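Local structure of CCMAN5 (Cellulosimicrobium cellulans, 2XSG) at residues T301-E306 with V714-F719; A724-A729 with G743-A748. The protein hydrolyses alpha-mannosidic bonds as a family 92 glycoside hydrolase and can be used in mannose-6-phosphate modification of yeast-produced lysosomal enzymes. All coordinates share one frame; numbering follows the deposited sequence.

Contact 1 (T301-E306 with V714-F719)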
# COMPACT_ATOMS: atom_id res chain seq x y z
N THR A 301 -21.59 -18.83 1.47
CA THR A 301 -20.85 -17.65 1.88
C THR A 301 -20.51 -16.71 0.70
O THR A 301 -20.29 -15.53 0.88
CB THR A 301 -19.56 -18.05 2.65
OG1 THR A 301 -19.06 -16.93 3.37
CG2 THR A 301 -18.47 -18.58 1.70
N ASP A 302 -20.48 -17.27 -0.51
CA ASP A 302 -20.10 -16.53 -1.72
C ASP A 302 -20.96 -16.99 -2.89
O ASP A 302 -20.47 -17.68 -3.78
CB ASP A 302 -18.62 -16.79 -2.02
CG ASP A 302 -18.07 -15.92 -3.13
OD1 ASP A 302 -18.70 -14.92 -3.55
OD2 ASP A 302 -16.95 -16.25 -3.59
N PRO A 303 -22.27 -16.63 -2.89
CA PRO A 303 -23.17 -17.16 -3.93
C PRO A 303 -22.79 -16.76 -5.37
O PRO A 303 -23.03 -17.54 -6.30
CB PRO A 303 -24.54 -16.59 -3.54
CG PRO A 303 -24.28 -15.49 -2.59
CD PRO A 303 -22.95 -15.71 -1.95
N THR A 304 -22.15 -15.61 -5.54
CA THR A 304 -21.84 -15.09 -6.88
C THR A 304 -20.39 -15.34 -7.32
O THR A 304 -20.04 -15.14 -8.49
CB THR A 304 -22.11 -13.57 -6.97
OG1 THR A 304 -21.15 -12.88 -6.17
CG2 THR A 304 -23.50 -13.21 -6.46
N GLY A 305 -19.56 -15.79 -6.39
CA GLY A 305 -18.12 -15.91 -6.64
C GLY A 305 -17.32 -14.60 -6.57
O GLY A 305 -16.10 -14.62 -6.74
N GLU A 306 -17.99 -13.48 -6.29
CA GLU A 306 -17.30 -12.18 -6.23
C GLU A 306 -16.43 -11.99 -4.98
O GLU A 306 -15.44 -11.25 -4.99
CB GLU A 306 -18.28 -11.02 -6.35
CG GLU A 306 -18.84 -10.88 -7.76
CD GLU A 306 -20.01 -9.91 -7.85
OE1 GLU A 306 -20.74 -9.74 -6.85
OE2 GLU A 306 -20.22 -9.35 -8.95
N VAL A 714 -20.02 -21.60 7.64
CA VAL A 714 -20.02 -20.15 7.35
C VAL A 714 -20.92 -19.83 6.15
O VAL A 714 -20.96 -20.57 5.18
CB VAL A 714 -18.59 -19.60 7.08
CG1 VAL A 714 -18.04 -20.08 5.73
CG2 VAL A 714 -18.57 -18.06 7.16
N SER A 715 -21.64 -18.72 6.24
CA SER A 715 -22.44 -18.23 5.12
C SER A 715 -22.53 -16.73 5.23
O SER A 715 -21.93 -16.16 6.16
CB SER A 715 -23.85 -18.84 5.16
OG SER A 715 -24.61 -18.19 6.15
N GLU A 716 -23.27 -16.10 4.33
CA GLU A 716 -23.53 -14.67 4.41
C GLU A 716 -24.27 -14.31 5.69
O GLU A 716 -24.18 -13.19 6.17
CB GLU A 716 -24.29 -14.15 3.17
CG GLU A 716 -23.39 -14.00 1.95
CD GLU A 716 -24.14 -13.43 0.73
OE1 GLU A 716 -25.32 -13.75 0.54
OE2 GLU A 716 -23.51 -12.67 -0.03
N ASP A 717 -24.97 -15.27 6.26
CA ASP A 717 -25.77 -15.04 7.46
C ASP A 717 -25.09 -15.65 8.67
O ASP A 717 -25.27 -15.18 9.79
CB ASP A 717 -27.17 -15.64 7.30
CG ASP A 717 -28.01 -14.92 6.25
OD1 ASP A 717 -28.13 -13.68 6.30
OD2 ASP A 717 -28.59 -15.61 5.38
N ALA A 718 -24.33 -16.71 8.45
CA ALA A 718 -23.67 -17.42 9.55
C ALA A 718 -22.23 -16.93 9.72
O ALA A 718 -21.28 -17.61 9.32
CB ALA A 718 -23.73 -18.94 9.35
N PHE A 719 -22.09 -15.76 10.33
CA PHE A 719 -20.78 -15.13 10.47
C PHE A 719 -20.33 -15.00 11.94
O PHE A 719 -19.35 -14.32 12.23
CB PHE A 719 -20.78 -13.76 9.77
CG PHE A 719 -21.92 -12.87 10.17
CD1 PHE A 719 -21.90 -12.20 11.39
CD2 PHE A 719 -23.03 -12.71 9.34
CE1 PHE A 719 -22.96 -11.38 11.77
CE2 PHE A 719 -24.08 -11.89 9.70
CZ PHE A 719 -24.06 -11.22 10.93
O HOH W 1 -20.74 -12.85 0.01
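Glu716 sends CG off opposite its carbonyl carbon (chi1 -77°) and then runs extended (chi2 -178°), which carries its carboxylate to the ring of Pro303, coming the other way. On Thr301, OG1 lies anti to the backbone N (chi1 -163°), where it lies 4.0 Å from CG2 of Val714 and is bound by the backbone O of Phe693 and by Arg612. The backbones close in most where Thr301 CA stands 3.7 Å from Ser715 CA. Beyond that point Glu716 CG passes 3.6 Å from Thr301 O, and Glu716 OE2 rests 3.6 Å from Pro303 CD, a contact of carbon with oxygen. Water 1 donates to both Thr301 O (2.9 Å) and Glu716 OE2 (2.8 Å), tying the carboxylate to the other loop. Were Glu716 an alanine, this water would probably keep Thr301 O but lose its second acceptor, and Pro303 CG and CD would lose their carboxylate cover. The backbone of Glu716 also bonds to Ala300. Ser715 OG shapes its own loop, accepting from Asp717 N (2.9 Å) and Ala718 N (2.7 Å), the geometry of an ST turn combined with an ST motif, here between strands 706-712 and 720-726.

Contact 2 (A724-A729 with G743-A748)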
# COMPACT_ATOMS: atom_id res chain seq x y z
N ALA A 724 -14.91 -23.31 18.89
CA ALA A 724 -13.64 -23.42 18.14
C ALA A 724 -12.76 -24.52 18.69
O ALA A 724 -12.87 -24.87 19.87
CB ALA A 724 -12.90 -22.09 18.17
N THR A 725 -11.91 -25.08 17.83
CA THR A 725 -10.79 -25.94 18.27
C THR A 725 -9.46 -25.48 17.66
O THR A 725 -9.43 -24.90 16.56
CB THR A 725 -10.97 -27.45 17.92
OG1 THR A 725 -11.03 -27.64 16.51
CG2 THR A 725 -12.19 -28.06 18.60
N LEU A 726 -8.38 -25.76 18.39
CA LEU A 726 -7.02 -25.52 17.93
C LEU A 726 -6.26 -26.85 17.98
O LEU A 726 -6.08 -27.43 19.06
CB LEU A 726 -6.30 -24.48 18.80
CG LEU A 726 -4.86 -24.13 18.38
CD1 LEU A 726 -4.79 -23.54 16.95
CD2 LEU A 726 -4.17 -23.20 19.40
N ASP A 727 -5.88 -27.35 16.80
CA ASP A 727 -5.23 -28.67 16.67
C ASP A 727 -6.02 -29.73 17.44
O ASP A 727 -5.44 -30.51 18.22
CB ASP A 727 -3.78 -28.60 17.17
CG ASP A 727 -2.90 -27.70 16.31
OD1 ASP A 727 -3.23 -27.44 15.14
OD2 ASP A 727 -1.85 -27.24 16.81
N GLY A 728 -7.34 -29.73 17.23
CA GLY A 728 -8.24 -30.74 17.81
C GLY A 728 -8.80 -30.48 19.20
O GLY A 728 -9.75 -31.15 19.62
N ALA A 729 -8.23 -29.52 19.92
CA ALA A 729 -8.56 -29.27 21.32
C ALA A 729 -9.37 -27.99 21.48
O ALA A 729 -9.13 -27.02 20.76
CB ALA A 729 -7.27 -29.19 22.17
N GLY A 743 3.50 -22.02 12.51
CA GLY A 743 3.72 -23.40 12.94
C GLY A 743 2.84 -24.44 12.25
O GLY A 743 3.10 -25.64 12.35
N GLY A 744 1.82 -23.98 11.52
CA GLY A 744 1.01 -24.88 10.69
C GLY A 744 -0.16 -25.47 11.45
O GLY A 744 -0.54 -26.62 11.24
N ALA A 745 -0.75 -24.67 12.34
CA ALA A 745 -1.87 -25.13 13.16
C ALA A 745 -3.17 -25.33 12.36
O ALA A 745 -3.34 -24.78 11.26
CB ALA A 745 -2.09 -24.16 14.31
N ASP A 746 -4.08 -26.13 12.93
CA ASP A 746 -5.44 -26.28 12.41
C ASP A 746 -6.39 -25.53 13.33
O ASP A 746 -6.70 -26.01 14.43
CB ASP A 746 -5.87 -27.75 12.36
CG ASP A 746 -5.10 -28.55 11.32
OD1 ASP A 746 -4.36 -29.45 11.72
OD2 ASP A 746 -5.25 -28.27 10.12
N LEU A 747 -6.84 -24.36 12.89
CA LEU A 747 -7.81 -23.58 13.65
C LEU A 747 -9.17 -23.77 13.00
O LEU A 747 -9.39 -23.36 11.86
CB LEU A 747 -7.40 -22.11 13.68
CG LEU A 747 -8.26 -21.06 14.41
CD1 LEU A 747 -8.25 -21.30 15.91
CD2 LEU A 747 -7.74 -19.66 14.10
N ALA A 748 -10.07 -24.44 13.72
CA ALA A 748 -11.38 -24.80 13.18
C ALA A 748 -12.50 -24.09 13.92
O ALA A 748 -12.69 -24.32 15.11
CB ALA A 748 -11.57 -26.30 13.24
O HOH W 2 -8.44 -27.91 15.33
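Thr725 and Ala748 form a hydrogen-bonded antiparallel pair, and strands 724-726 and 746-748 run at 174° to each other within a six-stranded mixed sheet. Thr725 N reaches Ala748 O and Ala748 N reaches Thr725 O, each at 2.9 Å. At the next position Leu726 and Leu747 are a non-hydrogen-bonded pair; Leu726 CD1 packs 3.8 Å from Ala745 CB, beside Thr740 of helix 738-742. The chain then reverses through a type I' turn from Leu726 to Ala729, making a tight hairpin with strand 729-730.

Asp727, in that turn, bonds through its N to Asp746 O (2.8 Å). From its CB, which makes no close approach of its own to 743-748, CG sets out opposite the carbonyl carbon (chi1 -65°) and comes 3.9 Å from Asp746 N. OD1 then takes the N-H of Asp746 at 2.7 Å, nearly along its own C-O axis and almost straight (174°), while OD2 lies against Ala745 CB. Asp727 thus grips Asp746 by both main chain and side chain, although the two carboxylates, with Asp727 OD1 4.1 Å from Asp746 OD1, would probably repel somewhat. Water 2 completes the join: it donates to Asp746 O at 2.7 Å, accepts from Gly728 N, and lies 2.9 Å from Thr725 OG1.

Overall arrangement
Both contacts are partly buried and serve the same six-stranded mixed sheet, at opposite ends of strand 720-726: contact 1 involves the loop leading into it, contact 2 its last residues and the turn that follows. Their centres lie about 23 Å apart, without touching. Contact 1 brings together loops more than 400 residues apart in sequence, and direct van der Waals approach plus one bridging water carry it. Contact 2, local in sequence, rests on four direct hydrogen bonds: two of strand pairing, two from the aspartate of the turn, one of these through its side chain. Each has buried members, such as Val714 and Leu747, and exposed ones, Pro303 in contact 1 and the two aspartates in contact 2.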